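Local coordinates for protein benzoate transport porin BenP (Acinetobacter baumannii AB307-0294, PDB 5DL8) that probably forms an outer-membrane diffusion channel of the OprD porin family, thought to admit benzoate and similar small solutes, at residues Asn17-Thr22 / Lys125-Val130; Ile74-Asp79 / Leu119-Asp124. One frame throughout, in Å; residues are numbered along the deposited sequence.

Contact 1: residues Asn17-Thr22 / Lys125-Val130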
loop_
_atom_site.group_PDB
_atom_site.type_symbol
_atom_site.label_atom_id
_atom_site.label_comp_id
_atom_site.label_asym_id
_atom_site.label_seq_id
_atom_site.Cartn_x
_atom_site.Cartn_y
_atom_site.Cartn_z
ATOM N N ASN A 17 -10.478 -5.038 -18.381
ATOM C CA ASN A 17 -11.763 -5.439 -17.710
ATOM C C ASN A 17 -11.629 -6.791 -16.888
ATOM O O ASN A 17 -10.606 -7.474 -17.021
ATOM C CB ASN A 17 -12.923 -5.427 -18.721
ATOM C CG ASN A 17 -13.544 -4.020 -18.950
ATOM O OD1 ASN A 17 -14.678 -3.916 -19.458
ATOM N ND2 ASN A 17 -12.807 -2.952 -18.618
ATOM N N PRO A 18 -12.610 -7.115 -15.983
ATOM C CA PRO A 18 -12.380 -8.116 -14.892
ATOM C C PRO A 18 -12.460 -9.652 -15.190
ATOM O O PRO A 18 -11.650 -10.454 -14.605
ATOM C CB PRO A 18 -13.433 -7.731 -13.815
ATOM C CG PRO A 18 -14.112 -6.469 -14.266
ATOM C CD PRO A 18 -13.817 -6.291 -15.717
ATOM N N ASN A 19 -13.409 -10.052 -16.029
ATOM C CA ASN A 19 -13.524 -11.427 -16.535
ATOM C C ASN A 19 -12.794 -11.623 -17.901
ATOM O O ASN A 19 -13.218 -12.437 -18.662
ATOM C CB ASN A 19 -15.033 -11.744 -16.719
ATOM C CG ASN A 19 -15.306 -13.179 -17.179
ATOM O OD1 ASN A 19 -14.717 -14.110 -16.686
ATOM N ND2 ASN A 19 -16.201 -13.341 -18.118
ATOM N N GLN A 20 -11.714 -10.884 -18.212
ATOM C CA GLN A 20 -11.134 -10.790 -19.601
ATOM C C GLN A 20 -9.791 -11.488 -19.860
ATOM O O GLN A 20 -9.320 -11.400 -20.986
ATOM C CB GLN A 20 -10.928 -9.321 -20.076
ATOM C CG GLN A 20 -12.129 -8.395 -20.056
ATOM C CD GLN A 20 -13.389 -8.958 -20.701
ATOM O OE1 GLN A 20 -13.322 -9.782 -21.621
ATOM N NE2 GLN A 20 -14.558 -8.506 -20.217
ATOM N N GLN A 21 -9.191 -12.177 -18.899
ATOM C CA GLN A 21 -7.876 -12.794 -19.124
ATOM C C GLN A 21 -7.882 -14.082 -19.981
ATOM O O GLN A 21 -8.347 -15.138 -19.523
ATOM C CB GLN A 21 -7.232 -13.103 -17.762
ATOM C CG GLN A 21 -5.723 -13.312 -17.763
ATOM C CD GLN A 21 -5.246 -13.719 -16.372
ATOM O OE1 GLN A 21 -5.732 -13.160 -15.391
ATOM N NE2 GLN A 21 -4.324 -14.717 -16.271
ATOM N N THR A 22 -7.300 -14.009 -21.188
ATOM C CA THR A 22 -7.289 -15.141 -22.165
ATOM C C THR A 22 -6.151 -16.165 -21.928
ATOM O O THR A 22 -6.303 -17.352 -22.267
ATOM C CB THR A 22 -7.226 -14.669 -23.664
ATOM O OG1 THR A 22 -6.161 -13.735 -23.824
ATOM C CG2 THR A 22 -8.539 -14.040 -24.148
ATOM N N LYS A 125 -18.875 -9.122 -17.820
ATOM C CA LYS A 125 -17.902 -8.194 -17.225
ATOM C C LYS A 125 -17.845 -8.239 -15.704
ATOM O O LYS A 125 -17.462 -7.266 -15.057
ATOM C CB LYS A 125 -18.148 -6.790 -17.769
ATOM C CG LYS A 125 -17.767 -6.709 -19.250
ATOM C CD LYS A 125 -18.057 -5.341 -19.870
ATOM C CE LYS A 125 -17.466 -5.313 -21.265
ATOM N NZ LYS A 125 -18.317 -4.488 -22.152
ATOM N N THR A 126 -18.140 -9.416 -15.156
ATOM C CA THR A 126 -18.183 -9.660 -13.723
ATOM C C THR A 126 -17.290 -10.854 -13.305
ATOM O O THR A 126 -17.128 -11.852 -14.029
ATOM C CB THR A 126 -19.631 -9.877 -13.303
ATOM O OG1 THR A 126 -20.393 -8.787 -13.850
ATOM C CG2 THR A 126 -19.814 -9.948 -11.752
ATOM N N LEU A 127 -16.694 -10.736 -12.135
ATOM C CA LEU A 127 -15.861 -11.736 -11.652
ATOM C C LEU A 127 -16.058 -11.834 -10.191
ATOM O O LEU A 127 -15.970 -10.812 -9.479
ATOM C CB LEU A 127 -14.469 -11.344 -11.996
ATOM C CG LEU A 127 -13.482 -12.450 -11.581
ATOM C CD1 LEU A 127 -13.594 -13.637 -12.520
ATOM C CD2 LEU A 127 -12.047 -11.903 -11.495
ATOM N N LEU A 128 -16.377 -13.036 -9.731
ATOM C CA LEU A 128 -16.550 -13.355 -8.297
ATOM C C LEU A 128 -15.240 -14.087 -7.877
ATOM O O LEU A 128 -14.815 -15.046 -8.567
ATOM C CB LEU A 128 -17.769 -14.276 -8.058
ATOM C CG LEU A 128 -17.921 -14.966 -6.674
ATOM C CD1 LEU A 128 -18.315 -13.905 -5.625
ATOM C CD2 LEU A 128 -18.855 -16.192 -6.704
ATOM N N SER A 129 -14.624 -13.652 -6.771
ATOM C CA SER A 129 -13.395 -14.316 -6.273
ATOM C C SER A 129 -13.547 -14.749 -4.792
ATOM O O SER A 129 -14.053 -13.977 -3.974
ATOM C CB SER A 129 -12.165 -13.402 -6.476
ATOM O OG SER A 129 -12.051 -13.115 -7.858
ATOM N N VAL A 130 -13.150 -15.983 -4.474
ATOM C CA VAL A 130 -13.207 -16.458 -3.135
ATOM C C VAL A 130 -11.843 -17.097 -2.783
ATOM O O VAL A 130 -11.373 -18.014 -3.487
ATOM C CB VAL A 130 -14.277 -17.559 -2.987
ATOM C CG1 VAL A 130 -14.350 -18.083 -1.543
ATOM C CG2 VAL A 130 -15.651 -17.148 -3.543
#
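Pro18 and Leu127 face each other where the N-terminal end of the modelled chain packs against one strand of the OprD-type porin beta-barrel, a worked example of a loop that packs on one strand by shape alone and takes its hydrogen bonds from neighbouring parts of the wall. Segment 17-22 has no regular structure and precedes strand 25-39, whereas 126-130 is a strand whose backbone partners are its sheet neighbours, strands 107-123 and 155-160. Both Pro18 and Leu127 direct their CB atoms toward the other segment, and Pro18 CB lies 4.2 Å from Leu127 CB. With CG anti to the backbone N (chi1 -176°), Leu127 carries its CD2 methyl to 3.5 Å from Pro18 O. The next ring atom, Pro18 CG, rests 3.5 Å from Lys125 O. Asn19 adds a contact through its root, CB touching Thr126 O at 3.4 Å, while its amide is engaged elsewhere: OD1 bonds to Thr75 OG1 and ND2 to Asp124 O, so both ends of the group are gripped and its rotation is fixed. Met62 of strand 47-65 also touches both Asn19 and Leu127. Farther out on the surface, Lys125 starts away from the loop, yet its aliphatic chain crosses obliquely the ends of Asn17 and Gln20. These two amides meet methylene groups instead of the ammonium: Gln20 NE2 stands 3.8 Å from Lys125 CG, and Asn17 OD1 lies 3.6 Å from Lys125 CE.

Contact 2: residues Ile74-Asp79 / Leu119-Asp124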
loop_
_atom_site.group_PDB
_atom_site.type_symbol
_atom_site.label_atom_id
_atom_site.label_comp_id
_atom_site.label_asym_id
_atom_site.label_seq_id
_atom_site.Cartn_x
_atom_site.Cartn_y
_atom_site.Cartn_z
ATOM N N ILE A 74 -20.512 -18.759 -18.770
ATOM C CA ILE A 74 -20.054 -18.800 -17.370
ATOM C C ILE A 74 -18.629 -19.309 -17.415
ATOM O O ILE A 74 -18.332 -20.220 -18.204
ATOM C CB ILE A 74 -20.962 -19.671 -16.445
ATOM C CG1 ILE A 74 -22.142 -18.829 -15.944
ATOM C CG2 ILE A 74 -20.206 -20.179 -15.207
ATOM C CD1 ILE A 74 -23.393 -19.642 -15.584
ATOM N N THR A 75 -17.754 -18.733 -16.588
ATOM C CA THR A 75 -16.274 -18.986 -16.647
ATOM C C THR A 75 -15.736 -19.350 -15.272
ATOM O O THR A 75 -16.279 -18.910 -14.277
ATOM C CB THR A 75 -15.435 -17.809 -17.237
ATOM O OG1 THR A 75 -15.632 -16.627 -16.444
ATOM C CG2 THR A 75 -15.839 -17.488 -18.654
ATOM N N ILE A 76 -14.716 -20.223 -15.242
ATOM C CA ILE A 76 -14.015 -20.621 -13.998
ATOM C C ILE A 76 -12.493 -20.406 -14.139
ATOM O O ILE A 76 -11.926 -20.563 -15.227
ATOM C CB ILE A 76 -14.239 -22.100 -13.570
ATOM C CG1 ILE A 76 -14.134 -23.044 -14.796
ATOM C CG2 ILE A 76 -15.572 -22.259 -12.861
ATOM C CD1 ILE A 76 -13.546 -24.414 -14.500
ATOM N N GLY A 77 -11.860 -20.028 -13.042
ATOM C CA GLY A 77 -10.414 -20.090 -12.953
ATOM C C GLY A 77 -9.950 -20.244 -11.539
ATOM O O GLY A 77 -10.723 -20.399 -10.615
ATOM N N ALA A 78 -8.653 -20.153 -11.372
ATOM C CA ALA A 78 -8.014 -20.179 -10.067
ATOM C C ALA A 78 -6.678 -19.437 -10.068
ATOM O O ALA A 78 -5.992 -19.309 -11.137
ATOM C CB ALA A 78 -7.810 -21.607 -9.605
ATOM N N ASP A 79 -6.351 -18.932 -8.889
ATOM C CA ASP A 79 -5.086 -18.313 -8.686
ATOM C C ASP A 79 -4.407 -18.999 -7.494
ATOM O O ASP A 79 -5.047 -19.661 -6.686
ATOM C CB ASP A 79 -5.211 -16.855 -8.301
ATOM C CG ASP A 79 -5.914 -15.954 -9.350
ATOM O OD1 ASP A 79 -5.925 -16.150 -10.544
ATOM O OD2 ASP A 79 -6.348 -14.923 -8.910
ATOM N N LEU A 119 -10.335 -19.237 -5.732
ATOM C CA LEU A 119 -11.332 -19.689 -6.753
ATOM C C LEU A 119 -11.964 -18.485 -7.461
ATOM O O LEU A 119 -12.247 -17.495 -6.815
ATOM C CB LEU A 119 -12.418 -20.537 -6.113
ATOM C CG LEU A 119 -12.279 -22.054 -6.018
ATOM C CD1 LEU A 119 -10.894 -22.562 -5.659
ATOM C CD2 LEU A 119 -13.331 -22.600 -5.034
ATOM N N LYS A 120 -12.123 -18.561 -8.771
ATOM C CA LYS A 120 -12.699 -17.512 -9.595
ATOM C C LYS A 120 -13.895 -18.036 -10.390
ATOM O O LYS A 120 -13.801 -19.087 -10.961
ATOM C CB LYS A 120 -11.705 -17.039 -10.638
ATOM C CG LYS A 120 -10.564 -16.230 -9.995
ATOM C CD LYS A 120 -9.510 -15.619 -10.956
ATOM C CE LYS A 120 -8.725 -16.631 -11.795
ATOM N NZ LYS A 120 -7.758 -15.878 -12.707
ATOM N N LEU A 121 -14.940 -17.227 -10.508
ATOM C CA LEU A 121 -16.171 -17.496 -11.283
ATOM C C LEU A 121 -16.566 -16.193 -12.034
ATOM O O LEU A 121 -16.760 -15.155 -11.412
ATOM C CB LEU A 121 -17.326 -17.997 -10.331
ATOM C CG LEU A 121 -18.664 -18.497 -10.942
ATOM C CD1 LEU A 121 -18.561 -19.786 -11.774
ATOM C CD2 LEU A 121 -19.810 -18.623 -9.879
ATOM N N GLY A 122 -16.662 -16.252 -13.363
ATOM C CA GLY A 122 -16.860 -15.035 -14.171
ATOM C C GLY A 122 -18.136 -15.134 -14.988
ATOM O O GLY A 122 -18.597 -16.248 -15.328
ATOM N N TYR A 123 -18.717 -13.976 -15.298
ATOM C CA TYR A 123 -19.806 -13.868 -16.284
ATOM C C TYR A 123 -19.752 -12.469 -16.995
ATOM O O TYR A 123 -19.860 -11.447 -16.318
ATOM C CB TYR A 123 -21.214 -14.105 -15.636
ATOM C CG TYR A 123 -22.362 -13.907 -16.644
ATOM C CD1 TYR A 123 -22.652 -14.900 -17.610
ATOM C CD2 TYR A 123 -23.160 -12.716 -16.679
ATOM C CE1 TYR A 123 -23.650 -14.711 -18.550
ATOM C CE2 TYR A 123 -24.144 -12.539 -17.664
ATOM C CZ TYR A 123 -24.367 -13.568 -18.574
ATOM O OH TYR A 123 -25.327 -13.491 -19.538
ATOM N N ASP A 124 -19.630 -12.441 -18.343
ATOM C CA ASP A 124 -19.608 -11.190 -19.082
ATOM C C ASP A 124 -18.496 -10.207 -18.504
ATOM O O ASP A 124 -17.312 -10.432 -18.724
ATOM C CB ASP A 124 -21.026 -10.561 -19.078
ATOM C CG ASP A 124 -21.197 -9.431 -20.121
ATOM O OD1 ASP A 124 -20.359 -9.370 -21.063
ATOM O OD2 ASP A 124 -22.165 -8.638 -20.002
#
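Lys120, Ile74 and Thr75 bury the most surface where two neighbouring antiparallel strands of the porin beta-barrel, 72-87 and 107-123, pair. Ile74 lies on the face that bears Ile76 and Leu121, and sets its CG2 methyl 3.8 Å from Leu121 CD1. Its CG1 approaches the Tyr123 ring obliquely. One residue further along, Thr75 and Gly122 form a hydrogen-bonded pair closed by two backbone bonds, and Thr75 turns to the lysine face. Its OG1, which bonds to Asn19 OD1, leans over the glycine to 3.0 Å from Gly122 CA. Lys120 buries by far the most. It forms a hydrogen-bonded pair with Gly77: Gly77 N donates to Lys120 O and Lys120 N returns the bond to Gly77 O, both at 3.0 Å. The lysine side chain rises on the face that Gly77 leaves without a side chain, its CE passing 3.5 Å from Ala78 N. A bend at chi3 (-61°) then directs the ammonium toward Asp79, whose side chain it crosses at about a right angle. Ser60 O accepts a second hydrogen bond from NZ, so the buried charge has partners on two strands. In the salt bridge, Lys120 NZ meets Asp79 OD1 at 2.8 Å on the syn side of that oxygen, 29° out of the carboxylate plane.

Overall arrangement
The two contacts illustrate how strand pairing in a barrel wall and the packing of a chain end on it differ in chemistry. Contact 2 lies within the wall, partly buried, and combines backbone hydrogen bonds with a salt bridge. Contact 1 lies largely on the surface; its own two segments share no hydrogen bond and meet by van der Waals packing, the polar bonds of Asn19 running instead to the segments of contact 2. They adjoin, their centres about 6 Å apart: strand 107-123 runs through a turn into 126-130 and the two strands pair, Leu128 N probably bonding to Leu121 O, while Asn19 reaches across to Thr75 and Gly122. The N-terminal segment thus touches strands 126-130, 72-87 and 107-123.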